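Local coordinates for protein acyl-CoA thioesterase II TesB2 (PDB 3U0A) that probably hydrolyses fatty acyl-CoA thioesters to free fatty acid and coenzyme A, as a double-hotdog member of the C/M/P thioester hydrolase family, at residues P124-P129 and W236-Q241. Sequence-based numbering, arbitrary orientation.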
loop_
_atom_site.group_PDB
_atom_site.type_symbol
_atom_site.label_atom_id
_atom_site.label_comp_id
_atom_site.label_asym_id
_atom_site.label_seq_id
_atom_site.Cartn_x
_atom_site.Cartn_y
_atom_site.Cartn_z
ATOM N N PRO A 124 -9.586 -18.246 3.967
ATOM C CA PRO A 124 -9.880 -19.103 2.835
ATOM C C PRO A 124 -9.640 -20.570 3.163
ATOM O O PRO A 124 -8.844 -20.901 4.061
ATOM C CB PRO A 124 -8.900 -18.644 1.757
ATOM C CG PRO A 124 -7.753 -18.154 2.534
ATOM C CD PRO A 124 -8.349 -17.488 3.753
ATOM N N ALA A 125 -10.377 -21.426 2.455
ATOM C CA ALA A 125 -10.164 -22.845 2.529
ATOM C C ALA A 125 -8.759 -23.132 2.034
ATOM O O ALA A 125 -8.422 -22.867 0.872
ATOM C CB ALA A 125 -11.194 -23.591 1.675
ATOM N N ALA A 126 -7.921 -23.598 2.946
ATOM C CA ALA A 126 -6.614 -24.123 2.604
ATOM C C ALA A 126 -6.513 -25.489 3.288
ATOM O O ALA A 126 -7.312 -25.810 4.197
ATOM C CB ALA A 126 -5.499 -23.190 3.053
ATOM N N PRO A 127 -5.604 -26.331 2.795
ATOM C CA PRO A 127 -5.424 -27.586 3.476
ATOM C C PRO A 127 -4.484 -27.336 4.640
ATOM O O PRO A 127 -3.723 -26.368 4.594
ATOM C CB PRO A 127 -4.796 -28.485 2.413
ATOM C CG PRO A 127 -4.180 -27.560 1.442
ATOM C CD PRO A 127 -4.991 -26.314 1.458
ATOM N N PRO A 128 -4.547 -28.176 5.691
ATOM C CA PRO A 128 -3.621 -27.936 6.775
ATOM C C PRO A 128 -2.165 -28.089 6.320
ATOM O O PRO A 128 -1.898 -28.753 5.320
ATOM C CB PRO A 128 -3.997 -29.003 7.807
ATOM C CG PRO A 128 -5.430 -29.268 7.564
ATOM C CD PRO A 128 -5.649 -29.065 6.091
ATOM N N PRO A 129 -1.226 -27.460 7.036
ATOM C CA PRO A 129 0.184 -27.597 6.632
ATOM C C PRO A 129 0.738 -29.006 6.821
ATOM O O PRO A 129 1.612 -29.435 6.083
ATOM C CB PRO A 129 0.908 -26.628 7.574
ATOM C CG PRO A 129 0.006 -26.500 8.766
ATOM C CD PRO A 129 -1.395 -26.637 8.247
ATOM N N TRP A 236 2.111 -21.477 12.990
ATOM C CA TRP A 236 1.729 -21.438 11.590
ATOM C C TRP A 236 0.988 -20.166 11.200
ATOM O O TRP A 236 0.008 -19.761 11.864
ATOM C CB TRP A 236 0.901 -22.662 11.208
ATOM C CG TRP A 236 1.716 -23.940 11.100
ATOM C CD1 TRP A 236 1.647 -25.054 11.913
ATOM C CD2 TRP A 236 2.732 -24.273 10.086
ATOM N NE1 TRP A 236 2.525 -26.006 11.498
ATOM C CE2 TRP A 236 3.211 -25.606 10.417
ATOM C CE3 TRP A 236 3.278 -23.610 8.985
ATOM C CZ2 TRP A 236 4.202 -26.242 9.681
ATOM C CZ3 TRP A 236 4.272 -24.255 8.251
ATOM C CH2 TRP A 236 4.725 -25.556 8.600
ATOM N N LEU A 237 1.493 -19.533 10.137
ATOM C CA LEU A 237 0.827 -18.443 9.421
ATOM C C LEU A 237 0.524 -18.899 7.983
ATOM O O LEU A 237 1.384 -19.484 7.316
ATOM C CB LEU A 237 1.726 -17.211 9.377
ATOM C CG LEU A 237 2.188 -16.660 10.709
ATOM C CD1 LEU A 237 3.321 -15.681 10.504
ATOM C CD2 LEU A 237 1.019 -16.048 11.497
ATOM N N LEU A 238 -0.695 -18.645 7.518
ATOM C CA LEU A 238 -1.031 -18.855 6.121
ATOM C C LEU A 238 -0.994 -17.551 5.345
ATOM O O LEU A 238 -1.666 -16.571 5.690
ATOM C CB LEU A 238 -2.403 -19.454 5.965
ATOM C CG LEU A 238 -3.024 -19.504 4.553
ATOM C CD1 LEU A 238 -2.361 -20.572 3.695
ATOM C CD2 LEU A 238 -4.501 -19.785 4.686
ATOM N N TYR A 239 -0.186 -17.560 4.296
ATOM C CA TYR A 239 -0.086 -16.447 3.430
ATOM C C TYR A 239 -0.938 -16.686 2.212
ATOM O O TYR A 239 -0.590 -17.471 1.347
ATOM C CB TYR A 239 1.327 -16.249 2.963
ATOM C CG TYR A 239 1.642 -14.813 2.693
ATOM C CD1 TYR A 239 0.641 -13.828 2.595
ATOM C CD2 TYR A 239 2.952 -14.421 2.520
ATOM C CE1 TYR A 239 0.976 -12.486 2.360
ATOM C CE2 TYR A 239 3.293 -13.089 2.280
ATOM C CZ TYR A 239 2.335 -12.121 2.218
ATOM O OH TYR A 239 2.788 -10.827 2.015
ATOM N N ASP A 240 -2.040 -15.974 2.135
ATOM C CA ASP A 240 -2.897 -16.056 0.979
ATOM C C ASP A 240 -2.563 -14.899 0.018
ATOM O O ASP A 240 -2.801 -13.739 0.341
ATOM C CB ASP A 240 -4.350 -16.044 1.434
ATOM C CG ASP A 240 -5.300 -16.228 0.319
ATOM O OD1 ASP A 240 -4.985 -16.941 -0.639
ATOM O OD2 ASP A 240 -6.369 -15.644 0.408
ATOM N N GLN A 241 -1.997 -15.258 -1.138
ATOM C CA GLN A 241 -1.366 -14.303 -2.064
ATOM C C GLN A 241 -2.038 -14.303 -3.416
ATOM O O GLN A 241 -2.734 -15.258 -3.785
ATOM C CB GLN A 241 0.112 -14.626 -2.316
ATOM C CG GLN A 241 0.935 -14.928 -1.097
ATOM C CD GLN A 241 2.357 -15.365 -1.447
ATOM O OE1 GLN A 241 2.571 -16.075 -2.422
ATOM N NE2 GLN A 241 3.328 -14.948 -0.641
#
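Pro129 stands on one face of the Trp236 indole by its CB-CG edge, its ring nearly perpendicular to the indole, with CG 3.6 Å from the centroid of the five-membered ring and only 4° off the ring normal. This is a CH-pi contact made squarely over the pyrrole half. Pro129 CB sits over the benzene half, 3.8 Å from Trp236 CE2 on the fused bond. With CG anti to the carbonyl carbon (chi1 -74°) the indole swings toward the loop, and chi2 of 113° turns its face to the proline.

Two residues further on, Leu238 turns both branches of its isobutyl group to the methyl of Ala126: CD2 lies 3.9 Å from Ala126 CB, and CD1 4.1 Å. The same CD2 also brushes the ring of Pro124, 4.2 Å from its CG, and thus bridges two residues of the loop. At the far end Pro124 and Asp240 approach from opposite directions, with Pro124 CG 3.6 Å from Asp240 OD2. That is van der Waals contact with the carboxylate; the other oxygen, OD1, is hydrogen-bonded to Gln173.

No hydrogen bond joins the two segments; the contacts are made by side chains. The loop meets every second residue, Trp236 just before the strand and Leu238 and Asp240 within it, while Leu237 and Tyr239 turn to the other side, where both touch Ile257.

Strand 237-247 runs between strands 250-259 and 171-178 in the second hotdog unit, and the 124-129 loop, on its way from strand 119-120 to strand 152-156, drapes over this sheet. Pro124 also touches Phe258 on one flanking strand, Leu238 and Trp236 reach Trp175 on the other, and Arg155 of strand 152-156 hydrogen-bonds the carbonyl of Pro129.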